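Local structure of heat shock protein-related protein (Deinococcus radiodurans, 4FEI) at residues 25-31 and 44-48; 39-45 and 63-69; 12-16 and 93-97; 16-22 and 87-93; 21-25 and 82-86. The protein probably acts, as a small heat shock protein, as an ATP-independent chaperone holding unfolding proteins during stress, this chain being its alpha-crystallin domain. All coordinates share one frame; numbering follows the deposited sequence.

Contact 1: residues 25-31 and 44-48; sequences PGVDAGT and SGERP
The guanidinium of R47 meets the backbone of P25 and G26. The N of G26 lies at its edge, near its plane. The O of P25 stands oblique to it and takes a weak hydrogen bond from R47 NH1 at 2.7 Å, bent to 116°. W5 makes a cation-pi contact with the same group. The main polar partner of R47 is D23 of the second subunit, through a salt bridge from NH2. R47 leaves the backbone with CG between N and the carbonyl carbon (chi1 81°), then runs extended past P25. Its CB packs on G26 O at 3.4 Å.

The segment 25-31 is the loop that crosses from one sheet of the alpha-crystallin beta-sandwich to the other, and it lies along strand 40-47. D28 N bonds to E46 O at 3.0 Å, nearly along the C=O axis. V27 CG1 also touches E46 O, at 3.2 Å.

T31 OG1 donates to D28 O at 2.7 Å, in the carbonyl plane, and accepts a weak bond from E46 N at 3.0 Å. With an alanine in place of T31 the hydroxyl is gone, and the loop is likely to lose its side-chain tie between D28 O and E46 N. D28 OD1 accepts from G30 N, forming an Asx turn. The side chains of T31 and E46 cross at about a right angle. A water bridges T31 O, at 2.6 Å, and S44 OG.

Contact 2: residues 39-45 and 63-69; sequences GQLTVSG and FVRELAF
F63 lays its ring over the backbone of S44 and G45. G45 N and S44 C sit 3.4 and 3.5 Å above one ring face, near its rim. The ring fills the hollow that a side chain on G45 would need; a CB there would clash with F63 CE2. CG of F63 stands between N and the carbonyl carbon (chi1 79°), which turns the ring back over strand 40-45. V43 CG1 meets the ring at its edge, in plane, 3.7 Å from F63 CE1. L67 CD1 faces V43 CG2 more loosely, while L67 CD2 sits over the centre of one face of the R65 guanidinium. R65 has its salt bridge with E57 of the second subunit. F69 closes the far end: its CZ reaches L41 CB at 4.0 Å, and G39 CA lies at its ring edge.

The other side of the sheet carries Q40, T42, S44, V64, E66 and A68. There Q40 NE2 packs on E66 CG at 3.4 Å, with amide and carboxylate planes 89° apart. T42 and E66 lie side by side.

L41, V43, F63 and L67 face L20 and L22 of the opposite sheet. This is an antiparallel strand pair of the immunoglobulin-like beta-sandwich of the alpha-crystallin domain.

Contact 3: residues 12-16 and 93-97; sequences RDAGT and KLRPT
The turn between strands 9-14 and 17-23, at one end of the alpha-crystallin beta-sandwich, is joined here to the chain that leaves strand 86-92 for the C-terminal tail. K93 is the main link. Its chain bends at chi3 (76°), which carries the ammonium back over the turn. NZ forms a salt bridge with D13 OD1 at 2.7 Å, the two side chains crossing at about a right angle. NZ also donates to G15 O at 3.1 Å, with the donor tilted 25° from the carbonyl plane. A weak bond to T97 OG1 completes its set within the two segments.

G15 O takes a second bond, from T97 N at 3.1 Å. The two donors approach from opposite faces of the carbonyl plane. D13 OD1 also receives G15 N, from above the carboxylate plane, and so makes an Asx turn. G15 has a positive phi of 66°, and a side chain at this position would crowd T97 O. Beyond it, K93 N bonds to T16 O at 2.9 Å, and P96 CB rests on T16 CA at 3.9 Å. D13 also packs against L54 of the second subunit.

The turn and the tail are thus joined by one ammonium group. It ties D13 OD1 to G15 O, and its charge would probably polarise that carbonyl. With two donors on G15 O, the glycine peptide is likely to be held firmly in its orientation.

Contact 4: residues 16-22 and 87-93; sequences THLDLLL and LTVRFEK
Backbone hydrogen bonds join strands 17-22 and 87-92 as antiparallel neighbours. The hydrogen-bonded pairs are L18 with F91, L20 with V89 and L22 with L87.

Apolar contacts fill the side that turns to the other sheet. L20 CD1 and V89 CG2 meet at 3.8 Å, their side chains side by side. L18 O sits at the edge of the F91 ring, which also packs edge-to-face with F69.

The opposite side is mostly polar, though L21 lies there too. R90 runs extended beside D19. D19 OD1 lies against R90 CG at 3.1 Å, and D19 OD2 stands over one guanidinium face, toward its rim. D19 OD1 and R90 NE, 3.3 Å apart, form a salt bridge of charges only, since the oxygen lies well out of the guanidinium plane. D19 OD2 also pairs with R12. The H17 ring stands 81° from the guanidinium, with H17 CB at the guanidinium edge, and H17 NE2 packs on E92 CB at 3.6 Å. H17 ND1 and T16 OG1 share a hydrogen bond at 2.8 Å. An alanine in place of H17 lacks the ring; T16 OG1 would probably be left without that partner and a gap would open beside E92.

D19 thus lies between two arginines, which would probably stabilise its negative charge within the sheet.

Contact 5: residues 21-25 and 82-86; sequences LLDVP and LAGGV
V24 N donates to G85 O at 2.8 Å, and D23 pairs with V86 in the last antiparallel bridge, of the non-hydrogen-bonded kind, as strand 17-23 meets the type I' turn A83-V86. That turn links strands 79-83 and 86-92 and is closed by bonds between A83 and V86. G85 has a phi of 75°, and a CB on it would press on P25 CA.

Side chains add three touches. V24 CG2 meets L82 CD1 at 3.7 Å, the two side chains crossing obliquely. With chi1 at -72°, V24 CG2 sits between N and the carbonyl carbon and faces the turn, and CG1 is anti to the carbonyl carbon. V86 spans two neighbours of the first segment: V86 CG1 lies 4.2 Å from L21 CD2, and V86 CG2 lies 3.9 Å from D23 OD2. D23 and V86 run side by side in the same direction.

The carboxylate of D23 has its ionic partners across the dimer: OD1 pairs with R47 and OD2 with R58, both of the second subunit. P25 also packs on G85 of that subunit, and the backbone of G84 in the turn hydrogen-bonds to it.

D23 thus meets V86 on one flank, while its two oxygens tie the chain to arginines of the other subunit.

Overall arrangement
Contacts 2 and 4 are the sheet pairings of the sandwich, one in each sheet. They meet in the core, where V43 packs on L22, L41 on F91 and L67 on L20. Contact 4 is the more buried, and its polar side is ionic. Contact 5 continues from contact 4 along strand 17-23 and is also buried. Contact 1 shares P25 with contact 5 and S44 and G45 with contact 2; it is partly buried and relies on single polar bonds rather than a ladder. Contact 3 is a surface contact, about 29 Å from contact 1 between centres, and depends on a lysine. All five touch the second subunit.

Contact 1: residues 25-31 and 44-48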
# COMPACT_ATOMS: atom_id res chain seq x y z
N PRO A 25 2.76 1.80 -0.38
CA PRO A 25 1.98 3.05 -0.31
C PRO A 25 2.63 4.08 0.61
O PRO A 25 3.16 3.71 1.64
CB PRO A 25 0.61 2.59 0.26
CG PRO A 25 0.92 1.41 1.04
CD PRO A 25 2.07 0.70 0.33
N GLY A 26 2.61 5.36 0.20
CA GLY A 26 3.09 6.47 1.03
C GLY A 26 4.62 6.61 1.07
O GLY A 26 5.14 7.44 1.83
N VAL A 27 5.35 5.83 0.26
CA VAL A 27 6.81 5.86 0.26
C VAL A 27 7.33 7.23 -0.20
O VAL A 27 6.68 7.88 -1.05
CB VAL A 27 7.37 4.73 -0.63
CG1 VAL A 27 8.87 4.55 -0.50
CG2 VAL A 27 6.79 3.54 -0.16
N ASP A 28 8.43 7.68 0.39
CA ASP A 28 9.18 8.80 -0.12
C ASP A 28 9.89 8.23 -1.36
O ASP A 28 10.80 7.38 -1.23
CB ASP A 28 10.21 9.27 0.91
CG ASP A 28 11.01 10.50 0.44
OD1 ASP A 28 11.05 10.83 -0.80
OD2 ASP A 28 11.61 11.16 1.33
N ALA A 29 9.46 8.66 -2.54
CA ALA A 29 9.95 8.08 -3.79
C ALA A 29 11.47 8.21 -3.91
O ALA A 29 12.13 7.33 -4.50
CB ALA A 29 9.26 8.74 -4.99
N GLY A 30 12.01 9.31 -3.36
CA GLY A 30 13.45 9.64 -3.44
C GLY A 30 14.35 8.74 -2.59
O GLY A 30 15.57 8.88 -2.62
N THR A 31 13.75 7.82 -1.82
CA THR A 31 14.54 6.93 -0.94
C THR A 31 14.61 5.48 -1.50
O THR A 31 15.35 4.64 -1.01
CB THR A 31 13.93 6.81 0.49
OG1 THR A 31 12.59 6.26 0.39
CG2 THR A 31 13.92 8.19 1.24
N SER A 44 15.04 -1.37 -1.22
CA SER A 44 15.03 -0.60 0.01
C SER A 44 14.34 0.72 -0.22
O SER A 44 14.24 1.18 -1.34
CB SER A 44 16.46 -0.41 0.54
OG SER A 44 17.26 0.31 -0.40
N GLY A 45 13.82 1.31 0.86
CA GLY A 45 13.19 2.62 0.82
C GLY A 45 12.67 2.98 2.19
O GLY A 45 12.98 2.31 3.17
N GLU A 46 11.82 4.03 2.25
CA GLU A 46 11.37 4.55 3.52
C GLU A 46 10.03 5.25 3.38
O GLU A 46 9.73 5.84 2.34
CB GLU A 46 12.42 5.54 4.02
CG GLU A 46 12.13 6.16 5.38
CD GLU A 46 13.17 7.18 5.81
OE1 GLU A 46 13.08 7.70 6.96
OE2 GLU A 46 14.07 7.47 5.02
N ARG A 47 9.23 5.21 4.44
CA ARG A 47 8.11 6.14 4.57
C ARG A 47 8.09 6.76 5.98
O ARG A 47 8.41 6.08 6.95
CB ARG A 47 6.76 5.52 4.16
CG ARG A 47 6.07 4.66 5.19
CD ARG A 47 4.64 4.39 4.69
NE ARG A 47 3.91 3.37 5.43
CZ ARG A 47 2.68 2.96 5.12
NH1 ARG A 47 2.02 3.51 4.10
NH2 ARG A 47 2.06 2.03 5.85
N PRO A 48 7.71 8.05 6.07
CA PRO A 48 7.68 8.72 7.37
C PRO A 48 6.65 8.10 8.34
O PRO A 48 5.61 7.59 7.91
CB PRO A 48 7.29 10.19 7.02
CG PRO A 48 6.58 10.11 5.71
CD PRO A 48 7.27 8.94 4.97
O HOH W 1 17.06 3.11 0.24

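Contact 2: residues 39-45 and 63-69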
# COMPACT_ATOMS: atom_id res chain seq x y z
N GLY A 39 21.40 -13.37 -8.66
CA GLY A 39 20.10 -14.02 -8.55
C GLY A 39 19.23 -13.49 -7.40
O GLY A 39 18.31 -14.18 -6.95
N GLN A 40 19.52 -12.27 -6.95
CA GLN A 40 18.79 -11.62 -5.88
C GLN A 40 18.50 -10.18 -6.27
O GLN A 40 19.35 -9.49 -6.82
CB GLN A 40 19.56 -11.62 -4.54
CG GLN A 40 20.02 -12.99 -3.99
CD GLN A 40 19.04 -13.63 -2.97
OE1 GLN A 40 18.86 -14.86 -2.94
NE2 GLN A 40 18.44 -12.79 -2.10
N LEU A 41 17.29 -9.74 -5.99
CA LEU A 41 16.96 -8.35 -6.11
C LEU A 41 16.85 -7.78 -4.69
O LEU A 41 16.17 -8.37 -3.79
CB LEU A 41 15.64 -8.21 -6.83
CG LEU A 41 15.19 -6.95 -7.55
CD1 LEU A 41 13.80 -6.66 -7.15
CD2 LEU A 41 16.07 -5.74 -7.31
N THR A 42 17.55 -6.67 -4.48
CA THR A 42 17.46 -5.98 -3.19
C THR A 42 16.70 -4.70 -3.37
O THR A 42 17.03 -3.91 -4.24
CB THR A 42 18.82 -5.77 -2.52
OG1 THR A 42 19.49 -7.04 -2.42
CG2 THR A 42 18.61 -5.15 -1.12
N VAL A 43 15.64 -4.54 -2.58
CA VAL A 43 14.81 -3.34 -2.63
C VAL A 43 14.84 -2.68 -1.24
O VAL A 43 14.65 -3.37 -0.21
CB VAL A 43 13.30 -3.64 -2.98
CG1 VAL A 43 12.60 -2.34 -3.28
CG2 VAL A 43 13.17 -4.51 -4.16
N SER A 44 15.04 -1.37 -1.22
CA SER A 44 15.03 -0.60 0.01
C SER A 44 14.34 0.72 -0.22
O SER A 44 14.24 1.18 -1.34
CB SER A 44 16.46 -0.41 0.54
OG SER A 44 17.26 0.31 -0.40
N GLY A 45 13.82 1.31 0.86
CA GLY A 45 13.19 2.62 0.82
C GLY A 45 12.67 2.98 2.19
O GLY A 45 12.98 2.31 3.17
N PHE A 63 12.43 0.14 5.04
CA PHE A 63 12.24 -1.26 4.73
C PHE A 63 13.42 -1.77 3.88
O PHE A 63 14.03 -1.02 3.13
CB PHE A 63 10.91 -1.46 3.98
CG PHE A 63 10.97 -1.10 2.49
CD1 PHE A 63 11.47 -2.00 1.52
CD2 PHE A 63 10.48 0.12 2.05
CE1 PHE A 63 11.50 -1.67 0.20
CE2 PHE A 63 10.50 0.46 0.69
CZ PHE A 63 11.01 -0.43 -0.23
N VAL A 64 13.74 -3.05 4.04
CA VAL A 64 14.76 -3.68 3.25
C VAL A 64 14.30 -5.10 2.91
O VAL A 64 14.01 -5.90 3.82
CB VAL A 64 16.17 -3.74 3.98
CG1 VAL A 64 17.22 -4.42 3.07
CG2 VAL A 64 16.60 -2.36 4.45
N ARG A 65 14.21 -5.42 1.61
CA ARG A 65 13.92 -6.80 1.17
C ARG A 65 15.00 -7.35 0.24
O ARG A 65 15.50 -6.64 -0.63
CB ARG A 65 12.54 -6.92 0.54
CG ARG A 65 11.47 -6.51 1.52
CD ARG A 65 10.23 -7.17 1.29
NE ARG A 65 10.29 -8.59 1.61
CZ ARG A 65 9.33 -9.43 1.26
NH1 ARG A 65 8.24 -8.96 0.60
NH2 ARG A 65 9.45 -10.71 1.53
N GLU A 66 15.35 -8.61 0.47
CA GLU A 66 16.27 -9.36 -0.37
C GLU A 66 15.45 -10.52 -1.00
O GLU A 66 14.99 -11.44 -0.28
CB GLU A 66 17.44 -9.88 0.45
CG GLU A 66 18.75 -9.95 -0.25
CD GLU A 66 19.94 -10.10 0.71
OE1 GLU A 66 20.90 -9.25 0.63
OE2 GLU A 66 19.94 -11.06 1.54
N LEU A 67 15.24 -10.44 -2.32
CA LEU A 67 14.23 -11.27 -2.99
C LEU A 67 14.88 -12.03 -4.13
O LEU A 67 15.50 -11.41 -5.01
CB LEU A 67 13.05 -10.43 -3.52
CG LEU A 67 12.32 -9.44 -2.62
CD1 LEU A 67 11.59 -8.44 -3.49
CD2 LEU A 67 11.34 -10.09 -1.62
N ALA A 68 14.76 -13.36 -4.11
CA ALA A 68 15.43 -14.22 -5.10
C ALA A 68 14.56 -14.28 -6.33
O ALA A 68 13.33 -14.40 -6.19
CB ALA A 68 15.61 -15.64 -4.55
N PHE A 69 15.17 -14.16 -7.51
CA PHE A 69 14.40 -14.32 -8.77
C PHE A 69 13.85 -15.75 -8.89
O PHE A 69 14.59 -16.70 -8.77
CB PHE A 69 15.27 -14.03 -10.00
CG PHE A 69 15.76 -12.62 -10.08
CD1 PHE A 69 17.13 -12.32 -9.91
CD2 PHE A 69 14.88 -11.59 -10.36
CE1 PHE A 69 17.58 -11.00 -9.98
CE2 PHE A 69 15.32 -10.25 -10.45
CZ PHE A 69 16.68 -9.96 -10.27

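Contact 3: residues 12-16 and 93-97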
# COMPACT_ATOMS: atom_id res chain seq x y z
N ARG A 12 5.18 -11.86 -10.98
CA ARG A 12 4.25 -12.17 -12.06
C ARG A 12 5.03 -12.63 -13.29
O ARG A 12 6.06 -12.04 -13.65
CB ARG A 12 3.38 -10.95 -12.39
CG ARG A 12 2.45 -11.13 -13.62
CD ARG A 12 1.65 -9.85 -13.89
NE ARG A 12 2.48 -8.64 -14.06
CZ ARG A 12 2.04 -7.39 -13.89
NH1 ARG A 12 0.76 -7.17 -13.51
NH2 ARG A 12 2.87 -6.35 -14.09
N ASP A 13 4.56 -13.71 -13.89
CA ASP A 13 5.12 -14.22 -15.11
C ASP A 13 4.50 -13.41 -16.22
O ASP A 13 3.32 -13.54 -16.49
CB ASP A 13 4.76 -15.70 -15.23
CG ASP A 13 5.22 -16.33 -16.54
OD1 ASP A 13 6.03 -15.71 -17.27
OD2 ASP A 13 4.75 -17.46 -16.84
N ALA A 14 5.29 -12.56 -16.85
CA ALA A 14 4.81 -11.80 -18.01
C ALA A 14 5.50 -12.29 -19.32
O ALA A 14 5.96 -11.48 -20.15
CB ALA A 14 5.04 -10.34 -17.80
N GLY A 15 5.57 -13.61 -19.50
CA GLY A 15 6.07 -14.19 -20.74
C GLY A 15 7.55 -13.94 -21.01
O GLY A 15 8.40 -14.71 -20.58
N THR A 16 7.84 -12.86 -21.72
CA THR A 16 9.21 -12.50 -22.04
C THR A 16 9.87 -11.86 -20.83
O THR A 16 11.11 -11.87 -20.71
CB THR A 16 9.31 -11.54 -23.31
OG1 THR A 16 8.77 -10.24 -23.00
CG2 THR A 16 8.56 -12.12 -24.55
N LYS A 93 13.46 -12.16 -19.04
CA LYS A 93 13.88 -13.52 -18.74
C LYS A 93 14.97 -14.00 -19.69
O LYS A 93 15.06 -13.57 -20.84
CB LYS A 93 12.67 -14.46 -18.81
CG LYS A 93 11.78 -14.38 -17.57
CD LYS A 93 10.31 -14.69 -17.86
CE LYS A 93 10.04 -16.15 -18.05
NZ LYS A 93 8.53 -16.37 -18.01
N LEU A 94 15.82 -14.87 -19.17
CA LEU A 94 16.84 -15.56 -19.93
C LEU A 94 16.21 -16.55 -20.94
O LEU A 94 16.67 -16.69 -22.06
CB LEU A 94 17.71 -16.33 -18.95
CG LEU A 94 19.20 -16.29 -19.18
CD1 LEU A 94 19.69 -14.93 -18.73
CD2 LEU A 94 19.91 -17.45 -18.42
N ARG A 95 15.17 -17.26 -20.49
CA ARG A 95 14.41 -18.18 -21.27
C ARG A 95 12.96 -17.64 -21.29
O ARG A 95 12.13 -18.00 -20.44
CB ARG A 95 14.48 -19.58 -20.63
CG ARG A 95 13.73 -20.71 -21.36
CD ARG A 95 13.82 -22.03 -20.55
NE ARG A 95 12.68 -22.93 -20.81
CZ ARG A 95 11.46 -22.81 -20.25
NH1 ARG A 95 10.49 -23.69 -20.57
NH2 ARG A 95 11.19 -21.83 -19.37
N PRO A 96 12.67 -16.76 -22.28
CA PRO A 96 11.32 -16.19 -22.41
C PRO A 96 10.34 -17.31 -22.72
O PRO A 96 10.70 -18.25 -23.43
CB PRO A 96 11.44 -15.26 -23.63
CG PRO A 96 12.92 -15.07 -23.86
CD PRO A 96 13.56 -16.32 -23.37
N THR A 97 9.15 -17.22 -22.16
CA THR A 97 8.00 -18.04 -22.56
C THR A 97 6.95 -17.15 -23.26
O THR A 97 6.96 -15.93 -23.14
CB THR A 97 7.31 -18.74 -21.36
OG1 THR A 97 6.81 -17.75 -20.47
CG2 THR A 97 8.28 -19.68 -20.62

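Contact 4: residues 16-22 and 87-93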
# COMPACT_ATOMS: atom_id res chain seq x y z
N THR A 16 7.84 -12.86 -21.72
CA THR A 16 9.21 -12.50 -22.04
C THR A 16 9.87 -11.86 -20.83
O THR A 16 11.11 -11.87 -20.71
CB THR A 16 9.31 -11.54 -23.31
OG1 THR A 16 8.77 -10.24 -23.00
CG2 THR A 16 8.56 -12.12 -24.55
N HIS A 17 9.05 -11.30 -19.95
CA HIS A 17 9.53 -10.59 -18.77
C HIS A 17 9.08 -11.22 -17.46
O HIS A 17 8.09 -11.95 -17.40
CB HIS A 17 9.13 -9.12 -18.81
CG HIS A 17 9.87 -8.33 -19.84
ND1 HIS A 17 9.48 -8.27 -21.16
CD2 HIS A 17 10.99 -7.57 -19.74
CE1 HIS A 17 10.34 -7.51 -21.84
NE2 HIS A 17 11.26 -7.07 -20.99
N LEU A 18 9.80 -10.87 -16.40
CA LEU A 18 9.47 -11.25 -15.03
C LEU A 18 9.19 -9.94 -14.27
O LEU A 18 10.06 -9.05 -14.23
CB LEU A 18 10.66 -11.98 -14.43
CG LEU A 18 10.54 -12.65 -13.07
CD1 LEU A 18 9.43 -13.74 -13.08
CD2 LEU A 18 11.88 -13.26 -12.68
N ASP A 19 7.99 -9.81 -13.69
CA ASP A 19 7.61 -8.61 -12.94
C ASP A 19 7.61 -8.82 -11.45
O ASP A 19 7.04 -9.80 -10.94
CB ASP A 19 6.19 -8.16 -13.30
CG ASP A 19 6.03 -7.80 -14.76
OD1 ASP A 19 7.05 -7.43 -15.40
OD2 ASP A 19 4.88 -7.89 -15.26
N LEU A 20 8.20 -7.88 -10.73
CA LEU A 20 8.08 -7.83 -9.28
C LEU A 20 7.14 -6.69 -8.95
O LEU A 20 7.36 -5.57 -9.37
CB LEU A 20 9.45 -7.56 -8.65
CG LEU A 20 9.74 -7.44 -7.16
CD1 LEU A 20 9.57 -6.01 -6.71
CD2 LEU A 20 8.89 -8.37 -6.29
N LEU A 21 6.06 -6.99 -8.25
CA LEU A 21 5.16 -5.95 -7.76
C LEU A 21 5.31 -5.86 -6.25
O LEU A 21 5.21 -6.86 -5.52
CB LEU A 21 3.70 -6.26 -8.11
CG LEU A 21 3.32 -6.26 -9.59
CD1 LEU A 21 3.34 -7.65 -10.15
CD2 LEU A 21 1.88 -5.72 -9.71
N LEU A 22 5.54 -4.64 -5.77
CA LEU A 22 5.84 -4.43 -4.34
C LEU A 22 4.90 -3.34 -3.78
O LEU A 22 4.89 -2.24 -4.29
CB LEU A 22 7.32 -4.04 -4.18
CG LEU A 22 7.89 -4.10 -2.77
CD1 LEU A 22 8.12 -5.56 -2.33
CD2 LEU A 22 9.22 -3.27 -2.67
N LEU A 87 5.09 -0.49 -6.58
CA LEU A 87 6.30 -0.52 -7.37
C LEU A 87 6.34 -1.73 -8.31
O LEU A 87 6.33 -2.85 -7.86
CB LEU A 87 7.52 -0.54 -6.46
CG LEU A 87 8.89 -0.57 -7.16
CD1 LEU A 87 9.17 0.73 -7.88
CD2 LEU A 87 9.93 -0.83 -6.12
N THR A 88 6.40 -1.48 -9.61
CA THR A 88 6.52 -2.54 -10.62
C THR A 88 7.93 -2.53 -11.18
O THR A 88 8.34 -1.57 -11.83
CB THR A 88 5.47 -2.32 -11.76
OG1 THR A 88 4.15 -2.21 -11.20
CG2 THR A 88 5.50 -3.47 -12.79
N VAL A 89 8.67 -3.60 -10.92
CA VAL A 89 9.99 -3.78 -11.47
C VAL A 89 10.01 -4.91 -12.51
O VAL A 89 9.73 -6.04 -12.19
CB VAL A 89 11.06 -4.11 -10.35
CG1 VAL A 89 12.53 -3.97 -10.92
CG2 VAL A 89 10.83 -3.26 -9.08
N ARG A 90 10.39 -4.59 -13.74
CA ARG A 90 10.32 -5.52 -14.83
C ARG A 90 11.72 -5.98 -15.30
O ARG A 90 12.63 -5.15 -15.52
CB ARG A 90 9.57 -4.83 -15.97
CG ARG A 90 9.06 -5.74 -17.02
CD ARG A 90 7.83 -5.11 -17.69
NE ARG A 90 7.10 -6.12 -18.45
CZ ARG A 90 5.91 -5.93 -19.00
NH1 ARG A 90 5.34 -6.92 -19.67
NH2 ARG A 90 5.30 -4.75 -18.88
N PHE A 91 11.89 -7.30 -15.47
CA PHE A 91 13.15 -7.87 -15.88
C PHE A 91 12.88 -8.76 -17.08
O PHE A 91 11.81 -9.42 -17.15
CB PHE A 91 13.77 -8.74 -14.77
CG PHE A 91 14.07 -8.03 -13.48
CD1 PHE A 91 15.30 -7.44 -13.27
CD2 PHE A 91 13.09 -7.95 -12.46
CE1 PHE A 91 15.59 -6.78 -12.06
CE2 PHE A 91 13.36 -7.29 -11.27
CZ PHE A 91 14.63 -6.70 -11.07
N GLU A 92 13.81 -8.83 -18.02
CA GLU A 92 13.62 -9.75 -19.12
C GLU A 92 14.22 -11.10 -18.79
O GLU A 92 15.33 -11.17 -18.29
CB GLU A 92 14.09 -9.19 -20.49
CG GLU A 92 15.47 -8.78 -20.59
CD GLU A 92 15.80 -8.17 -21.96
OE1 GLU A 92 15.68 -8.89 -22.99
OE2 GLU A 92 16.22 -6.98 -21.99
N LYS A 93 13.46 -12.16 -19.04
CA LYS A 93 13.88 -13.52 -18.74
C LYS A 93 14.97 -14.00 -19.69
O LYS A 93 15.06 -13.57 -20.84
CB LYS A 93 12.67 -14.46 -18.81
CG LYS A 93 11.78 -14.38 -17.57
CD LYS A 93 10.31 -14.69 -17.86
CE LYS A 93 10.04 -16.15 -18.05
NZ LYS A 93 8.53 -16.37 -18.01

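Contact 5: residues 21-25 and 82-86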
# COMPACT_ATOMS: atom_id res chain seq x y z
N LEU A 21 6.06 -6.99 -8.25
CA LEU A 21 5.16 -5.95 -7.76
C LEU A 21 5.31 -5.86 -6.25
O LEU A 21 5.21 -6.86 -5.52
CB LEU A 21 3.70 -6.26 -8.11
CG LEU A 21 3.32 -6.26 -9.59
CD1 LEU A 21 3.34 -7.65 -10.15
CD2 LEU A 21 1.88 -5.72 -9.71
N LEU A 22 5.54 -4.64 -5.77
CA LEU A 22 5.84 -4.43 -4.34
C LEU A 22 4.90 -3.34 -3.78
O LEU A 22 4.89 -2.24 -4.29
CB LEU A 22 7.32 -4.04 -4.18
CG LEU A 22 7.89 -4.10 -2.77
CD1 LEU A 22 8.12 -5.56 -2.33
CD2 LEU A 22 9.22 -3.27 -2.67
N ASP A 23 4.12 -3.69 -2.77
CA ASP A 23 3.15 -2.74 -2.20
C ASP A 23 3.89 -1.74 -1.31
O ASP A 23 4.28 -2.08 -0.16
CB ASP A 23 2.08 -3.45 -1.36
CG ASP A 23 1.04 -4.14 -2.20
OD1 ASP A 23 0.38 -5.08 -1.67
OD2 ASP A 23 0.86 -3.76 -3.37
N VAL A 24 4.08 -0.52 -1.84
CA VAL A 24 4.79 0.53 -1.11
C VAL A 24 3.95 1.85 -1.01
O VAL A 24 4.35 2.89 -1.52
CB VAL A 24 6.23 0.77 -1.71
CG1 VAL A 24 7.20 -0.41 -1.38
CG2 VAL A 24 6.17 1.01 -3.21
N PRO A 25 2.76 1.80 -0.38
CA PRO A 25 1.98 3.05 -0.31
C PRO A 25 2.63 4.08 0.61
O PRO A 25 3.16 3.71 1.64
CB PRO A 25 0.61 2.59 0.26
CG PRO A 25 0.92 1.41 1.04
CD PRO A 25 2.07 0.70 0.33
N LEU A 82 6.71 3.35 -10.48
CA LEU A 82 5.88 3.49 -9.27
C LEU A 82 4.60 4.24 -9.59
O LEU A 82 4.65 5.35 -10.10
CB LEU A 82 6.62 4.28 -8.19
CG LEU A 82 5.84 4.65 -6.91
CD1 LEU A 82 5.75 3.46 -5.94
CD2 LEU A 82 6.41 5.87 -6.18
N ALA A 83 3.46 3.63 -9.30
CA ALA A 83 2.15 4.28 -9.48
C ALA A 83 1.14 3.69 -8.50
O ALA A 83 1.07 2.48 -8.31
CB ALA A 83 1.63 4.12 -10.95
N GLY A 84 0.36 4.57 -7.89
CA GLY A 84 -0.70 4.15 -6.97
C GLY A 84 -0.24 3.32 -5.78
O GLY A 84 -0.95 2.42 -5.36
N GLY A 85 0.93 3.64 -5.23
CA GLY A 85 1.48 2.92 -4.09
C GLY A 85 2.04 1.55 -4.43
O GLY A 85 2.33 0.77 -3.54
N VAL A 86 2.21 1.26 -5.72
CA VAL A 86 2.74 -0.03 -6.16
C VAL A 86 4.01 0.17 -6.99
O VAL A 86 4.00 0.88 -8.01
CB VAL A 86 1.67 -0.82 -6.99
CG1 VAL A 86 2.23 -2.11 -7.64
CG2 VAL A 86 0.39 -1.08 -6.12